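Local coordinates for uncharacterized hypothetical protein (Parabacteroides merdae, PDB 4EI0), which is of unknown function, a mostly beta-strand member of the DUF4466 family, at residues Lys192-Ser200 and Ser206-Ser214. Sequence-based numbering, arbitrary orientation.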
ATOM      1  N   LYS B 192     -10.140 -24.257  49.573  1.00 50.88           N
ATOM      2  CA  LYS B 192      -9.414 -23.721  48.397  1.00 54.08           C
ATOM      3  C   LYS B 192      -9.066 -22.222  48.525  1.00 44.42           C
ATOM      4  O   LYS B 192      -8.400 -21.687  47.651  1.00 50.52           O
ATOM      5  CB  LYS B 192     -10.287 -23.856  47.121  1.00 62.62           C
ATOM      6  CG  LYS B 192     -10.116 -25.159  46.389  1.00 66.06           C
ATOM      7  CD  LYS B 192     -11.346 -25.542  45.579  1.00 73.46           C
ATOM      8  CE  LYS B 192     -11.562 -24.601  44.432  1.00 59.60           C
ATOM      9  NZ  LYS B 192     -11.992 -25.289  43.191  1.00 52.97           N
ATOM     10  N   ILE B 193      -9.568 -21.551  49.568  1.00 47.98           N
ATOM     11  CA  ILE B 193      -9.443 -20.110  49.665  1.00 46.42           C
ATOM     12  C   ILE B 193      -8.100 -19.767  50.267  1.00 51.44           C
ATOM     13  O   ILE B 193      -7.744 -20.260  51.350  1.00 44.16           O
ATOM     14  CB  ILE B 193     -10.544 -19.446  50.510  1.00 47.21           C
ATOM     15  CG1 ILE B 193     -11.930 -19.865  50.012  1.00 46.23           C
ATOM     16  CG2 ILE B 193     -10.380 -17.904  50.440  1.00 45.11           C
ATOM     17  CD1 ILE B 193     -12.139 -19.783  48.538  1.00 49.25           C
ATOM     18  N   ASP B 194      -7.391 -18.878  49.566  1.00 50.62           N
ATOM     19  CA  ASP B 194      -6.088 -18.396  49.957  1.00 46.56           C
ATOM     20  C   ASP B 194      -6.128 -17.016  50.606  1.00 46.12           C
ATOM     21  O   ASP B 194      -5.374 -16.752  51.556  1.00 44.69           O
ATOM     22  CB  ASP B 194      -5.157 -18.469  48.714  1.00 46.03           C
ATOM     23  CG  ASP B 194      -5.010 -19.906  48.240  1.00 52.83           C
ATOM     24  OD1 ASP B 194      -4.672 -20.730  49.127  1.00 59.62           O
ATOM     25  OD2 ASP B 194      -5.304 -20.235  47.061  1.00 48.71           O
ATOM     26  N   ILE B 195      -7.022 -16.168  50.146  1.00 47.77           N
ATOM     27  CA  ILE B 195      -7.101 -14.792  50.638  1.00 48.58           C
ATOM     28  C   ILE B 195      -8.563 -14.402  50.740  1.00 46.62           C
ATOM     29  O   ILE B 195      -9.359 -14.718  49.842  1.00 44.57           O
ATOM     30  CB  ILE B 195      -6.364 -13.793  49.675  1.00 43.90           C
ATOM     31  CG1 ILE B 195      -4.841 -13.989  49.748  1.00 48.48           C
ATOM     32  CG2 ILE B 195      -6.670 -12.360  50.058  1.00 45.95           C
ATOM     33  CD1 ILE B 195      -4.026 -13.203  48.744  1.00 52.68           C
HETATM   34  N   MSE B 196      -8.914 -13.728  51.828  1.00 46.60           N
HETATM   35  CA  MSE B 196     -10.214 -13.092  51.959  1.00 47.26           C
HETATM   36  C   MSE B 196     -10.029 -11.592  51.859  1.00 50.83           C
HETATM   37  O   MSE B 196      -9.264 -10.998  52.632  1.00 45.68           O
HETATM   38  CB  MSE B 196     -10.883 -13.428  53.281  1.00 46.73           C
HETATM   39  CG  MSE B 196     -12.244 -12.718  53.457  1.00 49.22           C
HETATM   40 SE   MSE B 196     -13.083 -13.209  55.102  0.75 54.71          SE
HETATM   41  CE  MSE B 196     -14.873 -12.363  54.881  1.00 59.69           C
ATOM     42  N   TYR B 197     -10.721 -10.999  50.896  1.00 46.60           N
ATOM     43  CA  TYR B 197     -10.811  -9.548  50.794  1.00 46.76           C
ATOM     44  C   TYR B 197     -11.908  -9.033  51.687  1.00 54.30           C
ATOM     45  O   TYR B 197     -12.948  -9.667  51.821  1.00 52.20           O
ATOM     46  CB  TYR B 197     -11.124  -9.175  49.369  1.00 46.57           C
ATOM     47  CG  TYR B 197     -11.617  -7.789  49.233  1.00 52.85           C
ATOM     48  CD1 TYR B 197     -10.711  -6.731  49.153  1.00 58.92           C
ATOM     49  CD2 TYR B 197     -12.967  -7.510  49.191  1.00 55.35           C
ATOM     50  CE1 TYR B 197     -11.135  -5.430  49.036  1.00 57.37           C
ATOM     51  CE2 TYR B 197     -13.416  -6.188  49.077  1.00 65.55           C
ATOM     52  CZ  TYR B 197     -12.491  -5.152  49.000  1.00 65.52           C
ATOM     53  OH  TYR B 197     -12.885  -3.855  48.841  1.00 53.43           O
ATOM     54  N   ALA B 198     -11.675  -7.877  52.292  1.00 57.63           N
ATOM     55  CA  ALA B 198     -12.708  -7.138  52.978  1.00 56.04           C
ATOM     56  C   ALA B 198     -12.424  -5.652  52.826  1.00 63.47           C
ATOM     57  O   ALA B 198     -11.277  -5.262  52.844  1.00 53.52           O
ATOM     58  CB  ALA B 198     -12.692  -7.494  54.440  1.00 58.98           C
ATOM     59  N   TYR B 199     -13.460  -4.827  52.735  1.00 67.86           N
ATOM     60  CA  TYR B 199     -13.319  -3.375  52.841  1.00 57.12           C
ATOM     61  C   TYR B 199     -13.806  -2.912  54.180  1.00 67.91           C
ATOM     62  O   TYR B 199     -14.878  -3.261  54.566  1.00 70.04           O
ATOM     63  CB  TYR B 199     -14.180  -2.689  51.802  1.00 62.61           C
ATOM     64  CG  TYR B 199     -14.158  -1.178  51.898  1.00 65.06           C
ATOM     65  CD1 TYR B 199     -13.034  -0.458  51.490  1.00 66.53           C
ATOM     66  CD2 TYR B 199     -15.265  -0.467  52.340  1.00 68.26           C
ATOM     67  CE1 TYR B 199     -13.010   0.931  51.545  1.00 72.21           C
ATOM     68  CE2 TYR B 199     -15.250   0.935  52.400  1.00 73.96           C
ATOM     69  CZ  TYR B 199     -14.124   1.622  52.003  1.00 68.85           C
ATOM     70  OH  TYR B 199     -14.073   2.978  52.069  1.00 75.51           O
ATOM     71  N   SER B 200     -13.042  -2.096  54.879  1.00 59.63           N
ATOM     72  CA  SER B 200     -13.502  -1.495  56.131  1.00 67.11           C
ATOM     73  C   SER B 200     -13.596   0.014  55.930  1.00 61.65           C
ATOM     74  O   SER B 200     -12.816   0.619  55.183  1.00 68.17           O
ATOM     75  CB  SER B 200     -12.546  -1.830  57.280  1.00 63.10           C
ATOM     76  OG  SER B 200     -12.702  -0.968  58.385  1.00 66.60           O
ATOM     77  N   SER B 206      -9.196   0.087  55.469  1.00 57.08           N
ATOM     78  CA  SER B 206      -9.595   0.308  54.072  1.00 56.80           C
ATOM     79  C   SER B 206      -9.774  -1.053  53.303  1.00 61.65           C
ATOM     80  O   SER B 206     -10.353  -2.003  53.845  1.00 61.99           O
ATOM     81  CB  SER B 206      -8.570   1.250  53.430  1.00 56.80           C
ATOM     82  OG  SER B 206      -8.748   1.366  52.053  1.00 57.93           O
ATOM     83  N   HIS B 207      -9.272  -1.143  52.077  1.00 58.11           N
ATOM     84  CA  HIS B 207      -9.268  -2.388  51.302  1.00 52.84           C
ATOM     85  C   HIS B 207      -8.199  -3.326  51.835  1.00 56.47           C
ATOM     86  O   HIS B 207      -7.055  -2.980  51.837  1.00 52.85           O
ATOM     87  CB  HIS B 207      -9.014  -2.069  49.852  1.00 57.36           C
ATOM     88  CG  HIS B 207     -10.087  -1.198  49.203  1.00 59.48           C
ATOM     89  ND1 HIS B 207     -11.276  -1.678  48.822  1.00 58.35           N
ATOM     90  CD2 HIS B 207     -10.073   0.137  48.825  1.00 68.09           C
ATOM     91  CE1 HIS B 207     -11.991  -0.712  48.247  1.00 61.35           C
ATOM     92  NE2 HIS B 207     -11.252   0.403  48.242  1.00 57.28           N
ATOM     93  N   ALA B 208      -8.566  -4.520  52.303  1.00 50.86           N
ATOM     94  CA  ALA B 208      -7.659  -5.402  53.022  1.00 46.30           C
ATOM     95  C   ALA B 208      -7.664  -6.800  52.447  1.00 52.56           C
ATOM     96  O   ALA B 208      -8.674  -7.232  51.864  1.00 52.17           O
ATOM     97  CB  ALA B 208      -8.008  -5.436  54.504  1.00 41.35           C
ATOM     98  N   PHE B 209      -6.530  -7.491  52.566  1.00 49.82           N
ATOM     99  CA  PHE B 209      -6.423  -8.921  52.246  1.00 48.64           C
ATOM    100  C   PHE B 209      -6.039  -9.614  53.538  1.00 48.21           C
ATOM    101  O   PHE B 209      -5.084  -9.224  54.228  1.00 50.56           O
ATOM    102  CB  PHE B 209      -5.335  -9.249  51.241  1.00 52.90           C
ATOM    103  CG  PHE B 209      -5.643  -8.910  49.803  1.00 48.93           C
ATOM    104  CD1 PHE B 209      -6.921  -8.621  49.347  1.00 44.72           C
ATOM    105  CD2 PHE B 209      -4.609  -8.961  48.866  1.00 48.32           C
ATOM    106  CE1 PHE B 209      -7.156  -8.362  47.993  1.00 46.22           C
ATOM    107  CE2 PHE B 209      -4.825  -8.674  47.530  1.00 48.45           C
ATOM    108  CZ  PHE B 209      -6.118  -8.401  47.080  1.00 45.68           C
ATOM    109  N   TYR B 210      -6.796 -10.645  53.890  1.00 48.93           N
ATOM    110  CA  TYR B 210      -6.553 -11.414  55.095  1.00 42.37           C
ATOM    111  C   TYR B 210      -6.382 -12.875  54.751  1.00 45.17           C
ATOM    112  O   TYR B 210      -6.793 -13.326  53.705  1.00 51.68           O
ATOM    113  CB  TYR B 210      -7.721 -11.295  56.040  1.00 45.98           C
ATOM    114  CG  TYR B 210      -8.052  -9.903  56.413  1.00 49.39           C
ATOM    115  CD1 TYR B 210      -7.147  -9.138  57.137  1.00 52.77           C
ATOM    116  CD2 TYR B 210      -9.281  -9.335  56.087  1.00 48.95           C
ATOM    117  CE1 TYR B 210      -7.458  -7.863  57.538  1.00 56.72           C
ATOM    118  CE2 TYR B 210      -9.606  -8.039  56.500  1.00 53.15           C
ATOM    119  CZ  TYR B 210      -8.686  -7.316  57.232  1.00 58.40           C
ATOM    120  OH  TYR B 210      -8.957  -6.014  57.652  1.00 56.53           O
ATOM    121  N   THR B 211      -5.807 -13.612  55.676  1.00 49.73           N
ATOM    122  CA  THR B 211      -5.503 -15.017  55.507  1.00 51.61           C
ATOM    123  C   THR B 211      -5.725 -15.722  56.866  1.00 54.67           C
ATOM    124  O   THR B 211      -6.106 -15.069  57.826  1.00 53.86           O
ATOM    125  CB  THR B 211      -4.060 -15.176  55.005  1.00 55.56           C
ATOM    126  OG1 THR B 211      -3.944 -16.442  54.346  1.00 62.73           O
ATOM    127  CG2 THR B 211      -3.056 -15.081  56.165  1.00 58.71           C
ATOM    128  N   SER B 212      -5.509 -17.040  56.956  1.00 58.33           N
ATOM    129  CA  SER B 212      -5.916 -17.812  58.149  1.00 64.44           C
ATOM    130  C   SER B 212      -5.364 -17.242  59.450  1.00 64.28           C
ATOM    131  O   SER B 212      -6.049 -17.230  60.457  1.00 66.19           O
ATOM    132  CB  SER B 212      -5.495 -19.284  58.039  1.00 65.22           C
ATOM    133  OG  SER B 212      -4.082 -19.392  58.115  1.00 78.20           O
ATOM    134  N   SER B 213      -4.124 -16.772  59.433  1.00 66.19           N
ATOM    135  CA  SER B 213      -3.501 -16.307  60.662  1.00 63.04           C
ATOM    136  C   SER B 213      -3.510 -14.785  60.795  1.00 64.50           C
ATOM    137  O   SER B 213      -2.875 -14.255  61.666  1.00 62.65           O
ATOM    138  CB  SER B 213      -2.084 -16.870  60.757  1.00 54.87           C
ATOM    139  OG  SER B 213      -1.348 -16.551  59.600  1.00 61.33           O
ATOM    140  N   SER B 214      -4.257 -14.055  59.967  1.00 66.74           N
ATOM    141  CA  SER B 214      -4.283 -12.596  60.143  1.00 64.91           C
ATOM    142  C   SER B 214      -4.689 -12.266  61.593  1.00 66.91           C
ATOM    143  O   SER B 214      -5.566 -12.914  62.130  1.00 69.78           O
ATOM    144  CB  SER B 214      -5.255 -11.919  59.174  1.00 60.33           C
ATOM    145  OG  SER B 214      -4.885 -12.067  57.801  1.00 53.00           O
TER
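Tyr197 and His207, two places apart diagonally on neighbouring strands, are joined by a hydrogen bond of 2.7 Å between Tyr197 OH and His207 ND1. The phenol comes to the imidazole edge near the plane of both rings, which lie rim to rim with their planes 24° apart. Tyr197 reaches there because CG stands anti to the backbone N (chi1 163°), which swings the ring along the sheet so that it runs beside the His207 side chain. Tyr199 CD1 lies over one face of the imidazole, offset toward its rim, 3.4 Å from His207 CE1, with the two rings inclined at 47°. Held at an edge by the hydroxyl and touched on one face by Tyr199, the imidazole is probably restricted in rotation; a leucine in place of His207 would probably leave the Tyr197 hydroxyl without this mate and the Tyr197 ring freer to shift. The backbones hold the register through paired bonds: Met196 N gives to Tyr210 O at 2.9 Å and Tyr210 N returns to Met196 O, while Ala198 and Ala208 bond each other in the same reciprocal way. Near the connecting loop, Ser200 N donates to Ser206 O at 2.9 Å. On the face of Tyr197 and His207, Ile195 CG2 lies 3.6 Å from Phe209 CB, and Phe209 CE1 meets the rim of Tyr197 at CD1, 4.1 Å away. Phe209 also packs on Val293 and Ile295 of strand 289-299, so this face packs against the sheet that contains strand 289-299. On the other face, Ala198 CB abuts the Tyr210 ring edge at CE2 (3.8 Å), and Tyr210 OH bonds to Tyr218 O. Strands 195-199 and 207-210 thus form an antiparallel beta hairpin within a larger sheet, flanked by strands 165-167 and 270-274, with a classic bulge where Asp194 and Ile195 face Leu166.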